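Local structure of PmbA-related protein (Thermotoga maritima, 1VL4) at residues K66-G71 and K103-F107; L182-A186 and I213-A218; Q274-V280 and L416-V422. The protein is of uncertain function but belongs to the PmbA/TldD family, whose members are generally assigned metallopeptidase activity that this protein may share. One frame throughout, in Å; residues are numbered along the deposited sequence.

Interaction 1: residues K66-G71 and K103-F107; sequences KVLKDG and KEYFF
Lys66 meets Phe106 with its backbone and its aliphatic stem. Its carbonyl O lies 3.4 Å from Phe106 CZ, at the ring edge and near the ring plane, where aromatic C-H groups carry slight positive charge. With CG set anti to the backbone N (chi1 -176°), methylene CD comes within 3.9 Å of Phe106 CE1; beyond CD the chain bends at chi3 and carries the ammonium away from the ring. Leu68 carries most of the apolar contact. Its CB and CD2 share one face of Phe106; CD2 makes a CH-pi contact, 3.8 Å from the ring centroid and almost on the normal. The other methyl, CD1, turns to Glu104 and rests 3.6 Å from its O, so a branched leucine serves both ring and backbone. Were Phe106 cut back to an alanine, Leu68 CD2 and the Lys66 stem would probably lose the surface they rest on, and 103-107 its main apolar hold on the strand. Gly71 closes the contact: its O, through a lone pair in the carbonyl plane, accepts from Glu104 N at 2.8 Å (N-H...O 151°). Glycine suits this place, where phi is positive and Lys103 N lies where a CB would point. Strand 51-69 pairs here with strands 32-48 and 72-78; Phe106 also touches Glu32 and Gln34, Glu104 reaches Thr73, and Tyr105 and Phe107 turn to helix 322-328, so that 103-107 runs between sheet and helix.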
loop_
_atom_site.group_PDB
_atom_site.type_symbol
_atom_site.label_atom_id
_atom_site.label_comp_id
_atom_site.label_asym_id
_atom_site.label_seq_id
_atom_site.Cartn_x
_atom_site.Cartn_y
_atom_site.Cartn_z
ATOM N N LYS A 66 -17.771 -18.223 1.352
ATOM C CA LYS A 66 -18.087 -18.185 -0.070
ATOM C C LYS A 66 -19.122 -19.267 -0.426
ATOM O O LYS A 66 -18.913 -20.457 -0.115
ATOM C CB LYS A 66 -16.823 -18.377 -0.876
ATOM C CG LYS A 66 -16.970 -18.257 -2.388
ATOM C CD LYS A 66 -15.614 -18.384 -3.041
ATOM C CE LYS A 66 -14.892 -17.042 -3.198
ATOM N NZ LYS A 66 -13.609 -17.181 -3.969
ATOM N N VAL A 67 -20.208 -18.850 -1.063
ATOM C CA VAL A 67 -21.288 -19.768 -1.463
ATOM C C VAL A 67 -21.284 -19.922 -2.990
ATOM O O VAL A 67 -21.158 -18.914 -3.709
ATOM C CB VAL A 67 -22.628 -19.263 -1.002
ATOM C CG1 VAL A 67 -23.748 -20.102 -1.572
ATOM C CG2 VAL A 67 -22.685 -19.244 0.537
ATOM N N LEU A 68 -21.445 -21.175 -3.456
ATOM C CA LEU A 68 -21.318 -21.556 -4.884
ATOM C C LEU A 68 -22.655 -22.116 -5.330
ATOM O O LEU A 68 -23.178 -23.017 -4.713
ATOM C CB LEU A 68 -20.215 -22.552 -5.057
ATOM C CG LEU A 68 -19.973 -23.161 -6.439
ATOM C CD1 LEU A 68 -19.474 -22.124 -7.420
ATOM C CD2 LEU A 68 -18.947 -24.282 -6.279
ATOM N N LYS A 69 -23.259 -21.492 -6.331
ATOM C CA LYS A 69 -24.504 -21.976 -6.922
ATOM C C LYS A 69 -24.445 -21.819 -8.437
ATOM O O LYS A 69 -24.301 -20.720 -8.927
ATOM C CB LYS A 69 -25.696 -21.213 -6.390
ATOM C CG LYS A 69 -27.047 -21.870 -6.671
ATOM C CD LYS A 69 -28.163 -20.982 -6.162
ATOM C CE LYS A 69 -29.566 -21.552 -6.355
ATOM N NZ LYS A 69 -30.580 -20.494 -6.061
ATOM N N ASP A 70 -24.523 -22.938 -9.159
ATOM C CA ASP A 70 -24.574 -22.971 -10.625
ATOM C C ASP A 70 -23.359 -22.285 -11.181
ATOM O O ASP A 70 -23.469 -21.505 -12.121
ATOM C CB ASP A 70 -25.840 -22.307 -11.188
ATOM C CG ASP A 70 -27.120 -23.043 -10.818
ATOM O OD1 ASP A 70 -27.084 -24.294 -10.771
ATOM O OD2 ASP A 70 -28.155 -22.364 -10.584
ATOM N N GLY A 71 -22.224 -22.529 -10.542
ATOM C CA GLY A 71 -20.959 -21.998 -10.983
ATOM C C GLY A 71 -20.706 -20.532 -10.669
ATOM O O GLY A 71 -19.667 -20.039 -11.032
ATOM N N LYS A 103 -18.901 -21.945 -14.619
ATOM C CA LYS A 103 -17.646 -21.203 -14.470
ATOM C C LYS A 103 -16.870 -21.623 -13.205
ATOM O O LYS A 103 -15.939 -22.414 -13.315
ATOM C CB LYS A 103 -17.895 -19.680 -14.470
ATOM C CG LYS A 103 -18.962 -19.210 -15.469
ATOM C CD LYS A 103 -19.306 -17.718 -15.287
ATOM C CE LYS A 103 -19.157 -16.944 -16.601
ATOM N NZ LYS A 103 -19.111 -15.489 -16.360
ATOM N N GLU A 104 -17.221 -21.105 -12.020
ATOM C CA GLU A 104 -16.392 -21.357 -10.810
ATOM C C GLU A 104 -16.635 -22.736 -10.201
ATOM O O GLU A 104 -17.721 -23.322 -10.317
ATOM C CB GLU A 104 -16.637 -20.322 -9.689
ATOM C CG GLU A 104 -16.408 -18.816 -10.032
ATOM C CD GLU A 104 -14.969 -18.377 -9.911
ATOM O OE1 GLU A 104 -14.231 -18.925 -9.062
ATOM O OE2 GLU A 104 -14.569 -17.483 -10.688
ATOM N N TYR A 105 -15.630 -23.226 -9.479
ATOM C CA TYR A 105 -15.858 -24.386 -8.635
ATOM C C TYR A 105 -14.940 -24.489 -7.422
ATOM O O TYR A 105 -13.957 -23.740 -7.268
ATOM C CB TYR A 105 -15.842 -25.675 -9.468
ATOM C CG TYR A 105 -14.581 -25.886 -10.199
ATOM C CD1 TYR A 105 -14.320 -25.190 -11.365
ATOM C CD2 TYR A 105 -13.634 -26.796 -9.720
ATOM C CE1 TYR A 105 -13.133 -25.381 -12.040
ATOM C CE2 TYR A 105 -12.456 -27.012 -10.383
ATOM C CZ TYR A 105 -12.197 -26.305 -11.547
ATOM O OH TYR A 105 -10.997 -26.537 -12.199
ATOM N N PHE A 106 -15.356 -25.356 -6.506
ATOM C CA PHE A 106 -14.591 -25.674 -5.313
ATOM C C PHE A 106 -13.849 -26.998 -5.510
ATOM O O PHE A 106 -14.283 -27.858 -6.282
ATOM C CB PHE A 106 -15.502 -25.846 -4.106
ATOM C CG PHE A 106 -16.212 -24.582 -3.644
ATOM C CD1 PHE A 106 -15.748 -23.299 -3.979
ATOM C CD2 PHE A 106 -17.338 -24.694 -2.815
ATOM C CE1 PHE A 106 -16.425 -22.138 -3.482
ATOM C CE2 PHE A 106 -18.022 -23.545 -2.335
ATOM C CZ PHE A 106 -17.552 -22.260 -2.689
ATOM N N PHE A 107 -12.779 -27.135 -4.750
ATOM C CA PHE A 107 -11.973 -28.315 -4.679
ATOM C C PHE A 107 -12.525 -29.303 -3.647
ATOM O O PHE A 107 -12.898 -28.934 -2.529
ATOM C CB PHE A 107 -10.523 -27.938 -4.344
ATOM C CG PHE A 107 -9.526 -29.006 -4.680
ATOM C CD1 PHE A 107 -9.332 -29.382 -5.995
ATOM C CD2 PHE A 107 -8.773 -29.618 -3.704
ATOM C CE1 PHE A 107 -8.377 -30.351 -6.323
ATOM C CE2 PHE A 107 -7.835 -30.613 -4.034
ATOM C CZ PHE A 107 -7.634 -30.960 -5.347
#

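Interaction 2: residues L182-A186 and I213-A218; sequences LFAMA and IGKRAA
Ile213 and Ala217 meet Leu182, Ala184 and Ala186 without the help of any flat group: no ring, amide or guanidinium side chain presents a face or an edge to this interface, and the Phe183 ring leaves from the far side of the strand to lie by Thr153 and Ser197. The side chains that meet are all aliphatic, resting partly on backbone carbonyls. Ile213 is the largest piece of the helix side, and its two branches divide the work. With CG1 anti to the carbonyl carbon (chi1 -72°) and the chain extended beyond it, CD1 reaches Leu182 CB at 3.8 Å, while CG2 stands 4.0 Å from Ala184 CB. One helical turn on, Ala217 CB also comes to 4.0 Å from Ala184 CB, so the Ala184 methyl sits between Ile213 CG2 and the Ala217 methyl. Ala217 CB further rests 3.5 Å from Ala184 O. Ala186 CB then packs on the Ala217 backbone, 3.9 Å from its O. The small side chains of Ala184, Ala186 and Ala217 are consistent with the close approach of the segment axes, 7.0 Å. The two run in nearly the same sense, 31° apart. The strand pairs with 148-167 and 194-202, and helix 210-223, following that last strand, folds back over the sheet: the two-layer alpha/beta packing of an antiparallel sheet covered by a helix.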
loop_
_atom_site.group_PDB
_atom_site.type_symbol
_atom_site.label_atom_id
_atom_site.label_comp_id
_atom_site.label_asym_id
_atom_site.label_seq_id
_atom_site.Cartn_x
_atom_site.Cartn_y
_atom_site.Cartn_z
ATOM N N LEU A 182 15.206 -10.341 10.511
ATOM C CA LEU A 182 15.949 -9.290 11.117
ATOM C C LEU A 182 16.723 -8.622 9.998
ATOM O O LEU A 182 17.356 -9.315 9.194
ATOM C CB LEU A 182 16.904 -9.825 12.163
ATOM C CG LEU A 182 17.685 -8.861 13.040
ATOM C CD1 LEU A 182 16.830 -7.811 13.743
ATOM C CD2 LEU A 182 18.528 -9.632 14.073
ATOM N N PHE A 183 16.671 -7.288 9.985
ATOM C CA PHE A 183 17.177 -6.460 8.893
ATOM C C PHE A 183 17.939 -5.309 9.525
ATOM O O PHE A 183 17.577 -4.780 10.578
ATOM C CB PHE A 183 16.025 -5.924 8.004
ATOM C CG PHE A 183 16.413 -4.747 7.053
ATOM C CD1 PHE A 183 16.901 -5.011 5.763
ATOM C CD2 PHE A 183 16.266 -3.431 7.439
ATOM C CE1 PHE A 183 17.233 -4.015 4.914
ATOM C CE2 PHE A 183 16.619 -2.413 6.586
ATOM C CZ PHE A 183 17.090 -2.708 5.300
ATOM N N ALA A 184 19.012 -4.904 8.865
ATOM C CA ALA A 184 19.746 -3.719 9.259
ATOM C C ALA A 184 20.231 -2.958 8.033
ATOM O O ALA A 184 20.575 -3.574 7.003
ATOM C CB ALA A 184 20.919 -4.098 10.128
ATOM N N MET A 185 20.247 -1.634 8.148
ATOM C CA MET A 185 20.777 -0.760 7.085
ATOM C C MET A 185 21.741 0.247 7.700
ATOM O O MET A 185 21.407 0.917 8.698
ATOM C CB MET A 185 19.641 -0.033 6.323
ATOM C CG MET A 185 20.144 0.677 5.041
ATOM S SD MET A 185 19.424 2.309 4.863
ATOM C CE MET A 185 20.765 3.297 4.212
ATOM N N ALA A 186 22.925 0.359 7.095
ATOM C CA ALA A 186 23.941 1.269 7.562
ATOM C C ALA A 186 24.322 2.297 6.485
ATOM O O ALA A 186 24.149 2.065 5.301
ATOM C CB ALA A 186 25.135 0.502 8.051
ATOM N N ILE A 213 24.434 -9.862 10.961
ATOM C CA ILE A 213 23.564 -9.063 10.130
ATOM C C ILE A 213 23.983 -7.585 10.162
ATOM O O ILE A 213 23.993 -6.915 9.127
ATOM C CB ILE A 213 22.059 -9.197 10.542
ATOM C CG1 ILE A 213 21.529 -10.572 10.138
ATOM C CG2 ILE A 213 21.207 -8.099 9.874
ATOM C CD1 ILE A 213 20.231 -11.002 10.841
ATOM N N GLY A 214 24.254 -7.068 11.357
ATOM C CA GLY A 214 24.720 -5.696 11.511
ATOM C C GLY A 214 26.081 -5.495 10.860
ATOM O O GLY A 214 26.300 -4.516 10.161
ATOM N N LYS A 215 26.971 -6.449 11.087
ATOM C CA LYS A 215 28.337 -6.443 10.485
ATOM C C LYS A 215 28.266 -6.420 8.936
ATOM O O LYS A 215 28.887 -5.574 8.296
ATOM C CB LYS A 215 29.099 -7.668 10.984
ATOM C CG LYS A 215 30.586 -7.711 10.606
ATOM C CD LYS A 215 31.192 -9.098 10.787
ATOM C CE LYS A 215 32.730 -9.064 10.788
ATOM N NZ LYS A 215 33.307 -10.391 10.383
ATOM N N ARG A 216 27.493 -7.330 8.328
ATOM C CA ARG A 216 27.239 -7.247 6.877
ATOM C C ARG A 216 26.641 -5.943 6.336
ATOM O O ARG A 216 27.044 -5.507 5.279
ATOM C CB ARG A 216 26.432 -8.430 6.355
ATOM C CG ARG A 216 27.152 -9.695 6.644
ATOM C CD ARG A 216 27.050 -10.766 5.593
ATOM N NE ARG A 216 26.384 -11.967 6.095
ATOM C CZ ARG A 216 26.523 -13.182 5.564
ATOM N NH1 ARG A 216 27.312 -13.380 4.507
ATOM N NH2 ARG A 216 25.860 -14.205 6.080
ATOM N N ALA A 217 25.682 -5.347 7.030
ATOM C CA ALA A 217 25.130 -4.098 6.602
ATOM C C ALA A 217 26.227 -3.018 6.525
ATOM O O ALA A 217 26.294 -2.250 5.543
ATOM C CB ALA A 217 24.011 -3.693 7.554
ATOM N N ALA A 218 27.105 -2.978 7.533
ATOM C CA ALA A 218 28.231 -2.027 7.579
ATOM C C ALA A 218 29.226 -2.324 6.438
ATOM O O ALA A 218 29.546 -1.447 5.648
ATOM C CB ALA A 218 28.933 -2.130 8.902
#

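Interaction 3: residues Q274-V280 and L416-V422; sequences QVGNPAV and LRKIVLV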
loop_
_atom_site.group_PDB
_atom_site.type_symbol
_atom_site.label_atom_id
_atom_site.label_comp_id
_atom_site.label_asym_id
_atom_site.label_seq_id
_atom_site.Cartn_x
_atom_site.Cartn_y
_atom_site.Cartn_z
ATOM N N GLN A 274 12.735 -22.370 -25.929
ATOM C CA GLN A 274 13.895 -21.937 -25.135
ATOM C C GLN A 274 13.857 -20.472 -24.771
ATOM O O GLN A 274 14.401 -19.612 -25.472
ATOM C CB GLN A 274 15.202 -22.235 -25.859
ATOM C CG GLN A 274 15.594 -23.666 -25.749
ATOM C CD GLN A 274 16.758 -23.852 -24.853
ATOM O OE1 GLN A 274 16.762 -23.399 -23.707
ATOM N NE2 GLN A 274 17.792 -24.502 -25.377
ATOM N N VAL A 275 13.213 -20.200 -23.657
ATOM C CA VAL A 275 13.067 -18.853 -23.171
ATOM C C VAL A 275 14.329 -18.373 -22.462
ATOM O O VAL A 275 14.686 -17.187 -22.488
ATOM C CB VAL A 275 11.841 -18.788 -22.257
ATOM C CG1 VAL A 275 11.869 -17.568 -21.360
ATOM C CG2 VAL A 275 10.607 -18.804 -23.118
ATOM N N GLY A 276 14.990 -19.299 -21.783
ATOM C CA GLY A 276 16.227 -18.968 -21.125
ATOM C C GLY A 276 17.408 -19.730 -21.663
ATOM O O GLY A 276 17.287 -20.659 -22.473
ATOM N N ASN A 277 18.566 -19.335 -21.168
ATOM C CA ASN A 277 19.800 -20.080 -21.410
ATOM C C ASN A 277 19.665 -21.507 -20.853
ATOM O O ASN A 277 18.981 -21.712 -19.869
ATOM C CB ASN A 277 20.950 -19.363 -20.731
ATOM C CG ASN A 277 22.271 -19.862 -21.185
ATOM O OD1 ASN A 277 22.737 -20.899 -20.725
ATOM N ND2 ASN A 277 22.875 -19.150 -22.101
ATOM N N PRO A 278 20.243 -22.498 -21.538
ATOM C CA PRO A 278 20.295 -23.852 -21.022
ATOM C C PRO A 278 20.774 -24.001 -19.592
ATOM O O PRO A 278 20.338 -24.955 -18.906
ATOM C CB PRO A 278 21.253 -24.550 -21.955
ATOM C CG PRO A 278 20.974 -23.904 -23.281
ATOM C CD PRO A 278 20.753 -22.422 -22.911
ATOM N N ALA A 279 21.638 -23.071 -19.150
ATOM C CA ALA A 279 22.102 -23.023 -17.757
ATOM C C ALA A 279 21.017 -22.697 -16.725
ATOM O O ALA A 279 21.242 -22.885 -15.541
ATOM C CB ALA A 279 23.251 -22.044 -17.609
ATOM N N VAL A 280 19.841 -22.242 -17.150
ATOM C CA VAL A 280 18.882 -21.659 -16.243
ATOM C C VAL A 280 17.709 -22.615 -16.052
ATOM O O VAL A 280 17.035 -22.928 -17.022
ATOM C CB VAL A 280 18.360 -20.335 -16.774
ATOM C CG1 VAL A 280 17.112 -19.824 -15.937
ATOM C CG2 VAL A 280 19.463 -19.317 -16.774
ATOM N N LEU A 416 17.469 -13.705 -19.045
ATOM C CA LEU A 416 17.403 -15.139 -18.855
ATOM C C LEU A 416 18.170 -15.856 -19.936
ATOM O O LEU A 416 18.830 -16.862 -19.642
ATOM C CB LEU A 416 15.953 -15.676 -18.821
ATOM C CG LEU A 416 15.090 -15.263 -17.620
ATOM C CD1 LEU A 416 13.629 -15.749 -17.752
ATOM C CD2 LEU A 416 15.716 -15.712 -16.305
ATOM N N ARG A 417 18.080 -15.347 -21.178
ATOM C CA ARG A 417 18.822 -15.933 -22.299
ATOM C C ARG A 417 20.320 -15.807 -22.132
ATOM O O ARG A 417 21.051 -16.666 -22.586
ATOM C CB ARG A 417 18.470 -15.288 -23.661
ATOM C CG ARG A 417 17.076 -15.547 -24.186
ATOM C CD ARG A 417 16.924 -16.961 -24.690
ATOM N NE ARG A 417 17.574 -17.151 -25.986
ATOM C CZ ARG A 417 17.929 -18.330 -26.492
ATOM N NH1 ARG A 417 18.499 -18.371 -27.684
ATOM N NH2 ARG A 417 17.751 -19.461 -25.805
ATOM N N LYS A 418 20.768 -14.716 -21.522
ATOM C CA LYS A 418 22.187 -14.390 -21.392
ATOM C C LYS A 418 22.795 -14.817 -20.067
ATOM O O LYS A 418 23.939 -14.516 -19.782
ATOM C CB LYS A 418 22.368 -12.892 -21.581
ATOM C CG LYS A 418 22.036 -12.469 -23.024
ATOM C CD LYS A 418 22.382 -11.016 -23.320
ATOM C CE LYS A 418 21.490 -10.017 -22.579
ATOM N NZ LYS A 418 21.838 -8.615 -23.020
ATOM N N ILE A 419 22.046 -15.517 -19.234
ATOM C CA ILE A 419 22.701 -16.109 -18.046
ATOM C C ILE A 419 23.564 -17.304 -18.521
ATOM O O ILE A 419 23.050 -18.331 -18.927
ATOM C CB ILE A 419 21.710 -16.494 -16.941
ATOM C CG1 ILE A 419 21.096 -15.216 -16.324
ATOM C CG2 ILE A 419 22.434 -17.305 -15.832
ATOM C CD1 ILE A 419 19.798 -15.452 -15.488
ATOM N N VAL A 420 24.874 -17.130 -18.502
ATOM C CA VAL A 420 25.763 -18.172 -18.984
ATOM C C VAL A 420 26.354 -19.055 -17.867
ATOM O O VAL A 420 26.783 -20.164 -18.133
ATOM C CB VAL A 420 26.903 -17.566 -19.900
ATOM C CG1 VAL A 420 26.290 -16.855 -21.091
ATOM C CG2 VAL A 420 27.834 -16.619 -19.134
ATOM N N LEU A 421 26.379 -18.559 -16.635
ATOM C CA LEU A 421 26.839 -19.319 -15.476
ATOM C C LEU A 421 26.093 -18.931 -14.228
ATOM O O LEU A 421 25.837 -17.744 -13.994
ATOM C CB LEU A 421 28.312 -19.050 -15.204
ATOM C CG LEU A 421 29.413 -19.738 -15.999
ATOM C CD1 LEU A 421 30.750 -19.108 -15.573
ATOM C CD2 LEU A 421 29.398 -21.268 -15.799
ATOM N N VAL A 422 25.794 -19.946 -13.408
ATOM C CA VAL A 422 24.976 -19.825 -12.203
ATOM C C VAL A 422 25.808 -20.283 -11.004
ATOM O O VAL A 422 26.430 -21.329 -11.037
ATOM C CB VAL A 422 23.681 -20.659 -12.336
ATOM C CG1 VAL A 422 22.763 -20.502 -11.143
ATOM C CG2 VAL A 422 22.932 -20.271 -13.653
#
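An Asx turn at Asn277, superposed on a type I beta turn through Val280, is held against the junction between helix 412-417 and strand 419-422. Asn277 OD1 accepts from Ala279 N at 2.9 Å on a lone pair in the carbonyl plane, and this grip fixes the amide's rotation. With CG anti to the backbone N (chi1 -166°), ND2 of the same amide donates to Arg417 O at 3.1 Å; that oxygen lies in the amide plane of Asn277, while the donor is tilted from the plane of the Arg417 carbonyl. Asn277 N adds an almost straight bond to Leu416 O, 2.9 Å long, though from above that carbonyl's plane. Asparagine thus suits the site because one small side chain both accepts and donates, serving its own turn and a carbonyl at the helix end. Arg417 bends back at chi2 and chi3, laying CD 3.1 Å from Val275 O. Further along, Val280 CG2 packs on Ile419 CB at 3.6 Å, the side chains crossing at about a right angle. Val422 CG2 sets a methyl against a backbone carbonyl, 3.6 Å from Ala279 O. The short branched side chains of Val280 and Val422 both also touch Leu348. With Pro278 next in sequence, the motif is an Asx-Pro turn, here docked onto a helix-to-strand junction.

From the N terminus the three contacts follow in series, none enclosing or crossing another. Interaction 1 closes 31 intervening residues, which include strand 72-78 and helix 84-93. Interaction 2 closes 26, taking in strand 194-202 and the start of helix 210-223. Both reach the same six-stranded antiparallel sheet, but on opposite sides of the chain's centre, their own centres 48 Å apart. Interaction 3 spans 135 residues within the C-terminal domain and joins the loop that leads into strand 282-285 of one mixed sheet to the end of helix 412-417 and to strand 419-422 of another. Its nearest atoms stay about 25 Å from interaction 1 and about 17 Å from interaction 2.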